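Cytochrome P450 (Zobellia galactanivorans, PDB 6G5O) binds haem (protoporphyrin IX containing iron) within the largely helical fold of the cytochrome P450 family. Local coordinates at residues 101-106 with 337-342; 126-131 with 148-153; 261-266 with 309-314. All blocks are in the same frame, centred on the assembly; numbering follows the deposited sequence.

Interaction 1: 101-106 with 337-342; sequences EKLTAQ and RQILKI
Gln-338 and Ile-342, one helical turn apart, meet the side chain of Leu-103 across two helices whose local axes approach to 10.2 Å and cross at -50°. The contact is a compact example of how a single leucine methyl can serve several partners on a facing helix, since Leu-103 makes its contacts mainly through CD2. Gln-338 comes first and offers its aliphatic root: CB lies 4.1 Å from Leu-103 CD2, and the two side chains cross at about a right angle. Beyond CB the glutamine bends (chi2 -28°), which carries its amide off the leucine; NE2 is hydrogen-bonded to Thr-334 O in its own helix. Ile-339 meets the same methyl with its backbone N and, more loosely, with CG1, 4.4 Å from Leu-103 CD2. Ile-342 makes the largest contribution from its helix. With CG1 anti to its carbonyl carbon (chi1 -65°), CD1 reaches 3.8 Å from Leu-103 CD2 and 3.5 Å from Thr-104 OG1, while CG2 rests 3.8 Å from Thr-104 CA, so that the isoleucine lies against both side chain and backbone of the opposing helix. The CD1 methyl only packs against the threonine hydroxyl, whose OG1 is hydrogen-bonded to Gln-100 O one turn earlier. No hydrogen bond joins the two segments. In P450 terms these are the D helix (97-117) and the L helix (333-350). Leu-103 also packs on Ala-134 and Leu-137 of helix 122-139, and Ile-339 on Val-225 and Val-229 of helix 223-238, so the contact sits where four helices gather; Leu-340, on another side of helix 333-350, meets helix 253-264.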
loop_
_atom_site.group_PDB
_atom_site.type_symbol
_atom_site.label_atom_id
_atom_site.label_comp_id
_atom_site.label_asym_id
_atom_site.label_seq_id
_atom_site.Cartn_x
_atom_site.Cartn_y
_atom_site.Cartn_z
ATOM N N GLU A 101 2.374 15.345 -15.108
ATOM C CA GLU A 101 2.651 15.237 -16.569
ATOM C C GLU A 101 3.674 14.149 -16.868
ATOM O O GLU A 101 3.522 13.388 -17.838
ATOM C CB GLU A 101 3.250 16.519 -17.138
ATOM C CG GLU A 101 2.266 17.580 -17.532
ATOM C CD GLU A 101 2.853 18.982 -17.466
ATOM O OE1 GLU A 101 4.096 19.156 -17.572
ATOM O OE2 GLU A 101 2.042 19.909 -17.285
ATOM N N LYS A 102 4.752 14.120 -16.070
ATOM C CA LYS A 102 5.766 13.099 -16.258
ATOM C C LYS A 102 5.202 11.708 -16.036
ATOM O O LYS A 102 5.567 10.739 -16.736
ATOM C CB LYS A 102 6.919 13.306 -15.310
ATOM C CG LYS A 102 7.719 14.562 -15.540
ATOM C CD LYS A 102 8.454 14.877 -14.244
ATOM C CE LYS A 102 9.155 16.215 -14.251
ATOM N NZ LYS A 102 10.113 16.332 -15.377
ATOM N N LEU A 103 4.351 11.597 -15.022
ATOM C CA LEU A 103 3.742 10.327 -14.693
ATOM C C LEU A 103 2.703 9.902 -15.778
ATOM O O LEU A 103 2.563 8.740 -16.085
ATOM C CB LEU A 103 3.110 10.431 -13.323
ATOM C CG LEU A 103 2.412 9.230 -12.736
ATOM C CD1 LEU A 103 3.383 8.050 -12.653
ATOM C CD2 LEU A 103 1.819 9.568 -11.372
ATOM N N THR A 104 1.981 10.852 -16.316
ATOM C CA THR A 104 1.078 10.585 -17.440
ATOM C C THR A 104 1.872 10.058 -18.623
ATOM O O THR A 104 1.512 9.030 -19.190
ATOM C CB THR A 104 0.264 11.832 -17.823
ATOM O OG1 THR A 104 -0.474 12.254 -16.664
ATOM C CG2 THR A 104 -0.714 11.531 -18.987
ATOM N N ALA A 105 2.996 10.719 -18.921
ATOM C CA ALA A 105 3.891 10.266 -20.001
ATOM C C ALA A 105 4.438 8.841 -19.781
ATOM O O ALA A 105 4.376 8.024 -20.697
ATOM C CB ALA A 105 5.016 11.262 -20.223
ATOM N N GLN A 106 4.889 8.517 -18.565
ATOM C CA GLN A 106 5.328 7.131 -18.250
ATOM C C GLN A 106 4.219 6.114 -18.453
ATOM O O GLN A 106 4.460 5.006 -18.942
ATOM C CB GLN A 106 5.869 6.966 -16.802
ATOM C CG GLN A 106 7.101 7.796 -16.406
ATOM C CD GLN A 106 7.481 7.573 -14.934
ATOM O OE1 GLN A 106 6.789 6.865 -14.215
ATOM N NE2 GLN A 106 8.612 8.102 -14.515
ATOM N N ARG A 337 -2.692 7.358 -5.337
ATOM C CA ARG A 337 -3.896 7.835 -5.976
ATOM C C ARG A 337 -3.653 8.398 -7.373
ATOM O O ARG A 337 -4.470 8.207 -8.274
ATOM C CB ARG A 337 -4.560 8.909 -5.138
ATOM C CG ARG A 337 -5.316 8.366 -3.955
ATOM C CD ARG A 337 -5.685 9.523 -3.032
ATOM N NE ARG A 337 -6.551 9.057 -1.982
ATOM C CZ ARG A 337 -6.473 9.413 -0.705
ATOM N NH1 ARG A 337 -5.558 10.267 -0.266
ATOM N NH2 ARG A 337 -7.327 8.867 0.137
ATOM N N GLN A 338 -2.557 9.120 -7.549
ATOM C CA GLN A 338 -2.260 9.663 -8.860
ATOM C C GLN A 338 -1.925 8.563 -9.867
ATOM O O GLN A 338 -2.337 8.629 -11.063
ATOM C CB GLN A 338 -1.131 10.654 -8.815
ATOM C CG GLN A 338 -1.288 11.897 -7.970
ATOM C CD GLN A 338 -2.695 12.370 -7.793
ATOM O OE1 GLN A 338 -3.399 12.624 -8.758
ATOM N NE2 GLN A 338 -3.114 12.509 -6.518
ATOM N N ILE A 339 -1.184 7.558 -9.398
ATOM C CA ILE A 339 -0.872 6.414 -10.244
ATOM C C ILE A 339 -2.169 5.814 -10.775
ATOM O O ILE A 339 -2.332 5.614 -11.966
ATOM C CB ILE A 339 -0.122 5.315 -9.458
ATOM C CG1 ILE A 339 1.374 5.657 -9.384
ATOM C CG2 ILE A 339 -0.264 3.971 -10.131
ATOM C CD1 ILE A 339 2.153 4.782 -8.444
ATOM N N LEU A 340 -3.080 5.526 -9.862
ATOM C CA LEU A 340 -4.302 4.844 -10.200
ATOM C C LEU A 340 -5.314 5.688 -10.987
ATOM O O LEU A 340 -5.973 5.118 -11.889
ATOM C CB LEU A 340 -4.927 4.267 -8.924
ATOM C CG LEU A 340 -4.101 3.179 -8.260
ATOM C CD1 LEU A 340 -4.644 2.840 -6.889
ATOM C CD2 LEU A 340 -4.067 1.917 -9.139
ATOM N N LYS A 341 -5.432 7.003 -10.690
ATOM C CA LYS A 341 -6.339 7.877 -11.475
ATOM C C LYS A 341 -5.860 7.928 -12.934
ATOM O O LYS A 341 -6.685 7.773 -13.889
ATOM C CB LYS A 341 -6.518 9.293 -10.899
ATOM N N ILE A 342 -4.546 8.131 -13.105
ATOM C CA ILE A 342 -3.929 8.201 -14.429
ATOM C C ILE A 342 -3.964 6.866 -15.186
ATOM O O ILE A 342 -4.281 6.848 -16.371
ATOM C CB ILE A 342 -2.490 8.741 -14.370
ATOM C CG1 ILE A 342 -2.511 10.197 -13.892
ATOM C CG2 ILE A 342 -1.801 8.690 -15.752
ATOM C CD1 ILE A 342 -1.120 10.700 -13.542
#

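Interaction 2: 126-131 with 148-153; sequences FALRLQ and TWISWG
Arg-129 lays one face of its guanidinium over Ile-150, whose CG2 methyl sits 3.5 Å above the plane and toward the rim of the group, beside NH1. The two side chains cross at about a right angle. Although the CB of Arg-129 points away from the opposing helix, the chain folds back at chi2 (82°), and this bend brings the flat group round onto the isoleucine; on the way CG passes 4.0 Å from Ile-150 CD1. The two branches of Ile-150 thus divide the arginine between them, CD1 under the stem and CG2 against the head. The charged end has a polar partner in its own helix, a weak hydrogen bond from NH1 to Thr-124 O.

Leu-128 meets the same CG2 methyl and the backbone of Ile-150. Its CG stands anti to the backbone N (chi1 172°), which carries CD2 to the neighbouring helix. There CD2 abuts Ile-150 O at 3.7 Å and also touches Ile-150 CG2 and Gly-153 CA. The carbonyl is not left to the methyl alone, for Ile-150 O accepts the backbone N-H of Gly-153 (N to O 3.1 Å). Gly-153, with positive phi, is where helical geometry ends, so the leucine packs against the last turn and its exit. Nearby, Trp-149 turns toward the same helix but finds its polar partner in Tyr-175, with NE1 bonded to the hydroxyl.

The segment axes lie 9.5 Å apart at 149°, and no hydrogen bond crosses. Helices 122-139 and 145-152, consecutive in sequence and packed nearly antiparallel, probably correspond to helices E and F of the P450 fold.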
loop_
_atom_site.group_PDB
_atom_site.type_symbol
_atom_site.label_atom_id
_atom_site.label_comp_id
_atom_site.label_asym_id
_atom_site.label_seq_id
_atom_site.Cartn_x
_atom_site.Cartn_y
_atom_site.Cartn_z
ATOM N N PHE A 126 4.331 -5.343 -16.424
ATOM C CA PHE A 126 3.544 -4.108 -16.451
ATOM C C PHE A 126 3.555 -3.405 -15.066
ATOM O O PHE A 126 4.034 -2.315 -14.952
ATOM C CB PHE A 126 2.110 -4.393 -16.941
ATOM C CG PHE A 126 1.279 -3.162 -17.124
ATOM C CD1 PHE A 126 0.797 -2.464 -16.031
ATOM C CD2 PHE A 126 0.983 -2.697 -18.381
ATOM C CE1 PHE A 126 0.049 -1.319 -16.194
ATOM C CE2 PHE A 126 0.229 -1.561 -18.555
ATOM C CZ PHE A 126 -0.238 -0.873 -17.449
ATOM N N ALA A 127 3.052 -4.048 -14.029
ATOM C CA ALA A 127 2.878 -3.416 -12.729
ATOM C C ALA A 127 4.208 -3.035 -12.056
ATOM O O ALA A 127 4.365 -1.896 -11.617
ATOM C CB ALA A 127 2.060 -4.319 -11.839
ATOM N N LEU A 128 5.156 -3.968 -12.035
ATOM C CA LEU A 128 6.501 -3.722 -11.494
ATOM C C LEU A 128 7.251 -2.603 -12.230
ATOM O O LEU A 128 7.937 -1.785 -11.608
ATOM C CB LEU A 128 7.321 -5.003 -11.530
ATOM C CG LEU A 128 8.803 -4.912 -11.177
ATOM C CD1 LEU A 128 9.047 -4.467 -9.731
ATOM C CD2 LEU A 128 9.470 -6.267 -11.397
ATOM N N ARG A 129 7.112 -2.555 -13.546
ATOM C CA ARG A 129 7.714 -1.480 -14.343
ATOM C C ARG A 129 7.078 -0.104 -14.050
ATOM O O ARG A 129 7.781 0.893 -13.929
ATOM C CB ARG A 129 7.559 -1.739 -15.851
ATOM C CG ARG A 129 8.740 -2.384 -16.594
ATOM C CD ARG A 129 8.757 -3.885 -16.435
ATOM N NE ARG A 129 9.749 -4.564 -17.251
ATOM C CZ ARG A 129 10.369 -5.706 -16.910
ATOM N NH1 ARG A 129 10.124 -6.327 -15.749
ATOM N NH2 ARG A 129 11.259 -6.251 -17.745
ATOM N N LEU A 130 5.748 -0.032 -14.067
ATOM C CA LEU A 130 5.062 1.203 -13.757
ATOM C C LEU A 130 5.436 1.689 -12.316
ATOM O O LEU A 130 5.777 2.838 -12.132
ATOM C CB LEU A 130 3.563 0.983 -13.909
ATOM C CG LEU A 130 2.582 2.147 -13.814
ATOM C CD1 LEU A 130 1.187 1.665 -14.195
ATOM C CD2 LEU A 130 2.553 2.706 -12.405
ATOM N N GLN A 131 5.411 0.804 -11.342
ATOM C CA GLN A 131 5.697 1.143 -9.937
ATOM C C GLN A 131 7.116 1.695 -9.738
ATOM O O GLN A 131 7.292 2.776 -9.154
ATOM C CB GLN A 131 5.447 -0.073 -9.028
ATOM C CG GLN A 131 5.718 0.143 -7.523
ATOM C CD GLN A 131 7.152 -0.199 -7.107
ATOM O OE1 GLN A 131 7.727 -1.113 -7.646
ATOM N NE2 GLN A 131 7.706 0.522 -6.119
ATOM N N THR A 148 17.470 -0.803 -11.625
ATOM C CA THR A 148 17.908 -1.490 -10.432
ATOM C C THR A 148 16.737 -2.102 -9.696
ATOM O O THR A 148 16.762 -3.296 -9.319
ATOM C CB THR A 148 18.671 -0.528 -9.514
ATOM O OG1 THR A 148 19.757 0.044 -10.263
ATOM C CG2 THR A 148 19.164 -1.251 -8.263
ATOM N N TRP A 149 15.697 -1.298 -9.481
ATOM C CA TRP A 149 14.535 -1.756 -8.708
ATOM C C TRP A 149 13.779 -2.860 -9.454
ATOM O O TRP A 149 13.347 -3.837 -8.861
ATOM C CB TRP A 149 13.629 -0.567 -8.344
ATOM C CG TRP A 149 14.394 0.534 -7.681
ATOM C CD1 TRP A 149 15.517 0.400 -6.924
ATOM C CD2 TRP A 149 14.125 1.934 -7.750
ATOM N NE1 TRP A 149 15.972 1.630 -6.532
ATOM C CE2 TRP A 149 15.120 2.585 -7.006
ATOM C CE3 TRP A 149 13.130 2.699 -8.372
ATOM C CZ2 TRP A 149 15.156 3.960 -6.852
ATOM C CZ3 TRP A 149 13.144 4.050 -8.210
ATOM C CH2 TRP A 149 14.162 4.680 -7.465
ATOM N N ILE A 150 13.646 -2.716 -10.745
ATOM C CA ILE A 150 13.033 -3.788 -11.540
ATOM C C ILE A 150 13.804 -5.126 -11.464
ATOM O O ILE A 150 13.189 -6.182 -11.339
ATOM C CB ILE A 150 12.880 -3.357 -12.997
ATOM C CG1 ILE A 150 11.839 -2.245 -13.088
ATOM C CG2 ILE A 150 12.452 -4.546 -13.855
ATOM C CD1 ILE A 150 11.941 -1.418 -14.351
ATOM N N SER A 151 15.137 -5.073 -11.488
ATOM C CA SER A 151 15.976 -6.286 -11.326
ATOM C C SER A 151 15.770 -7.051 -10.047
ATOM O O SER A 151 15.921 -8.269 -10.031
ATOM C CB SER A 151 17.464 -5.935 -11.419
ATOM O OG SER A 151 17.795 -5.641 -12.765
ATOM N N TRP A 152 15.456 -6.366 -8.957
ATOM C CA TRP A 152 15.145 -7.065 -7.717
ATOM C C TRP A 152 13.959 -8.038 -7.852
ATOM O O TRP A 152 13.895 -9.026 -7.132
ATOM C CB TRP A 152 14.802 -6.053 -6.623
ATOM C CG TRP A 152 15.912 -5.129 -6.214
ATOM C CD1 TRP A 152 17.242 -5.298 -6.434
ATOM C CD2 TRP A 152 15.783 -3.919 -5.463
ATOM N NE1 TRP A 152 17.954 -4.257 -5.893
ATOM C CE2 TRP A 152 17.086 -3.404 -5.277
ATOM C CE3 TRP A 152 14.698 -3.220 -4.923
ATOM C CZ2 TRP A 152 17.330 -2.221 -4.591
ATOM C CZ3 TRP A 152 14.945 -2.045 -4.220
ATOM C CH2 TRP A 152 16.250 -1.556 -4.069
ATOM N N GLY A 153 13.002 -7.758 -8.733
ATOM C CA GLY A 153 11.848 -8.641 -8.909
ATOM C C GLY A 153 10.802 -8.526 -7.801
ATOM O O GLY A 153 10.943 -7.732 -6.877
#

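Interaction 3: 261-266 with 309-314; sequences IRYFSP and NEIVLD
The ExxR motif of the P450 K helix, here Glu-259 to Arg-262, is the setting of this contact, in which the end of helix 253-264 meets the irregular loop that leads on toward the haem-binding region. The main contact is between Tyr-263 and Ile-311. Ile-311 crosses the tyrosine at about a right angle and places CG1 over one face of the ring, a CH-pi contact 4.1 Å from the centroid and 28° off the normal. Its terminal CD1 continues to the ring's rim, 3.6 Å from Tyr-263 CD2, and then bridges to Phe-264, whose CZ is 4.0 Å from the same methyl. With CG anti to the backbone N (chi1 179°), Tyr-263 extends along the loop, so that CE1 comes within 3.6 Å of Asn-309 O; the hydroxyl itself is hydrogen-bonded to Leu-6 N, tying in the chain's N-terminal region.

Arg-262 makes a close polar approach. Its NH2 is 2.8 Å from Glu-310 O, which lies at the edge of the guanidinium, yet the angle is too poor for a hydrogen bond. The firm partners are others: NE forms a salt bridge with Glu-259 OE1, and NH1 bonds to the carbonyls of Asn-299 and Pro-308. Glu-259 in turn takes the N-H of Val-312 through OE2, so one carboxylate positions the arginine and receives the loop.

Where the helix ends, Ser-265 has positive phi and its OG donates to Arg-262 O at 2.7 Å, approaching from above the carbonyl plane. Ile-261 and Pro-266, on either side of these residues in sequence, touch the haem. A Glu-Arg pair on helix K, salt-bridged and, here, bonded to the loop that follows, is the P450 ExxR motif.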
loop_
_atom_site.group_PDB
_atom_site.type_symbol
_atom_site.label_atom_id
_atom_site.label_comp_id
_atom_site.label_asym_id
_atom_site.label_seq_id
_atom_site.Cartn_x
_atom_site.Cartn_y
_atom_site.Cartn_z
ATOM N N ILE A 261 -9.383 0.928 -3.769
ATOM C CA ILE A 261 -8.596 0.741 -2.564
ATOM C C ILE A 261 -9.389 0.039 -1.468
ATOM O O ILE A 261 -8.869 -0.798 -0.776
ATOM C CB ILE A 261 -8.012 2.072 -2.040
ATOM C CG1 ILE A 261 -6.999 2.640 -3.051
ATOM C CG2 ILE A 261 -7.362 1.875 -0.682
ATOM C CD1 ILE A 261 -5.920 1.668 -3.475
ATOM N N ARG A 262 -10.641 0.389 -1.290
ATOM C CA ARG A 262 -11.506 -0.268 -0.296
ATOM C C ARG A 262 -11.623 -1.789 -0.518
ATOM O O ARG A 262 -11.410 -2.614 0.387
ATOM C CB ARG A 262 -12.941 0.315 -0.358
ATOM C CG ARG A 262 -13.883 -0.231 0.713
ATOM C CD ARG A 262 -15.343 0.114 0.434
ATOM N NE ARG A 262 -15.866 -0.543 -0.776
ATOM C CZ ARG A 262 -16.314 -1.788 -0.799
ATOM N NH1 ARG A 262 -16.317 -2.511 0.311
ATOM N NH2 ARG A 262 -16.726 -2.311 -1.933
ATOM N N TYR A 263 -12.037 -2.116 -1.731
ATOM C CA TYR A 263 -12.363 -3.450 -2.082
ATOM C C TYR A 263 -11.111 -4.291 -2.136
ATOM O O TYR A 263 -11.096 -5.372 -1.568
ATOM C CB TYR A 263 -13.082 -3.516 -3.423
ATOM C CG TYR A 263 -13.433 -4.926 -3.834
ATOM C CD1 TYR A 263 -14.544 -5.562 -3.319
ATOM C CD2 TYR A 263 -12.676 -5.599 -4.789
ATOM C CE1 TYR A 263 -14.878 -6.859 -3.718
ATOM C CE2 TYR A 263 -12.994 -6.883 -5.208
ATOM C CZ TYR A 263 -14.094 -7.514 -4.652
ATOM O OH TYR A 263 -14.410 -8.792 -5.035
ATOM N N PHE A 264 -10.064 -3.827 -2.815
ATOM C CA PHE A 264 -8.812 -4.610 -2.858
ATOM C C PHE A 264 -7.992 -4.614 -1.570
ATOM O O PHE A 264 -7.326 -5.592 -1.273
ATOM C CB PHE A 264 -7.946 -4.172 -3.986
ATOM C CG PHE A 264 -8.584 -4.341 -5.327
ATOM C CD1 PHE A 264 -9.203 -5.521 -5.677
ATOM C CD2 PHE A 264 -8.502 -3.347 -6.263
ATOM C CE1 PHE A 264 -9.778 -5.690 -6.922
ATOM C CE2 PHE A 264 -9.081 -3.528 -7.509
ATOM C CZ PHE A 264 -9.736 -4.672 -7.821
ATOM N N SER A 265 -8.070 -3.537 -0.803
ATOM C CA SER A 265 -7.336 -3.405 0.483
ATOM C C SER A 265 -5.960 -4.053 0.455
ATOM O O SER A 265 -5.669 -4.948 1.221
ATOM C CB SER A 265 -8.189 -3.909 1.652
ATOM O OG SER A 265 -9.276 -3.017 1.960
ATOM N N PRO A 266 -5.088 -3.560 -0.433
ATOM C CA PRO A 266 -3.802 -4.188 -0.718
ATOM C C PRO A 266 -2.879 -4.344 0.475
ATOM O O PRO A 266 -2.055 -5.265 0.464
ATOM C CB PRO A 266 -3.201 -3.283 -1.784
ATOM C CG PRO A 266 -4.332 -2.470 -2.300
ATOM C CD PRO A 266 -5.219 -2.274 -1.138
ATOM N N ASN A 309 -19.449 -6.360 -1.031
ATOM C CA ASN A 309 -18.644 -7.342 -1.745
ATOM C C ASN A 309 -18.687 -7.111 -3.233
ATOM O O ASN A 309 -18.318 -7.963 -4.021
ATOM C CB ASN A 309 -19.007 -8.771 -1.305
ATOM C CG ASN A 309 -18.717 -8.986 0.186
ATOM O OD1 ASN A 309 -19.536 -9.492 0.940
ATOM N ND2 ASN A 309 -17.567 -8.518 0.624
ATOM N N GLU A 310 -19.082 -5.906 -3.610
ATOM C CA GLU A 310 -19.064 -5.455 -4.986
ATOM C C GLU A 310 -18.258 -4.158 -5.056
ATOM O O GLU A 310 -18.083 -3.448 -4.053
ATOM C CB GLU A 310 -20.493 -5.116 -5.478
ATOM C CG GLU A 310 -21.357 -6.299 -5.893
ATOM C CD GLU A 310 -22.799 -5.907 -6.264
ATOM O OE1 GLU A 310 -23.701 -6.776 -6.118
ATOM O OE2 GLU A 310 -23.037 -4.749 -6.708
ATOM N N ILE A 311 -17.802 -3.862 -6.265
ATOM C CA ILE A 311 -17.246 -2.587 -6.580
ATOM C C ILE A 311 -18.375 -1.702 -7.113
ATOM O O ILE A 311 -18.899 -1.954 -8.202
ATOM C CB ILE A 311 -16.072 -2.740 -7.565
ATOM C CG1 ILE A 311 -14.835 -3.209 -6.753
ATOM C CG2 ILE A 311 -15.781 -1.427 -8.300
ATOM C CD1 ILE A 311 -13.589 -3.501 -7.572
ATOM N N VAL A 312 -18.745 -0.690 -6.328
ATOM C CA VAL A 312 -19.661 0.352 -6.760
ATOM C C VAL A 312 -18.805 1.522 -7.233
ATOM O O VAL A 312 -18.280 2.323 -6.418
ATOM C CB VAL A 312 -20.589 0.827 -5.616
ATOM C CG1 VAL A 312 -21.460 2.012 -6.058
ATOM C CG2 VAL A 312 -21.442 -0.312 -5.105
ATOM N N LEU A 313 -18.702 1.639 -8.548
ATOM C CA LEU A 313 -17.688 2.442 -9.200
ATOM C C LEU A 313 -17.706 3.911 -8.826
ATOM O O LEU A 313 -16.662 4.559 -8.824
ATOM C CB LEU A 313 -17.828 2.293 -10.724
ATOM C CG LEU A 313 -16.590 2.594 -11.562
ATOM C CD1 LEU A 313 -15.437 1.677 -11.168
ATOM C CD2 LEU A 313 -16.876 2.369 -13.030
ATOM N N ASP A 314 -18.874 4.440 -8.519
ATOM C CA ASP A 314 -18.995 5.870 -8.216
ATOM C C ASP A 314 -19.379 6.127 -6.753
ATOM O O ASP A 314 -19.946 7.158 -6.436
ATOM C CB ASP A 314 -20.024 6.512 -9.175
ATOM C CG ASP A 314 -21.441 5.823 -9.107
ATOM O OD1 ASP A 314 -21.668 4.919 -8.250
ATOM O OD2 ASP A 314 -22.326 6.166 -9.937
#

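Interactions 2 and 3 both fall within the long loop of chain closed by interaction 1, one after the other in sequence, and interaction 1 is the one that touches both. Ile-339 CG2 packs 3.8 Å from Leu-130 CD2 of interaction 2, and Leu-340 CD1 lies 3.8 Å from Ile-261 CD1 of interaction 3, so helix 333-350 bridges the two. Interactions 2 and 3 do not meet: their nearest atoms are about 11 Å apart. The three differ in their distance from the haem. Ile-261 and Pro-266 line its pocket directly, while the side chain of Ile-339 is about 6 Å from it and that of Trp-149 about 10 Å.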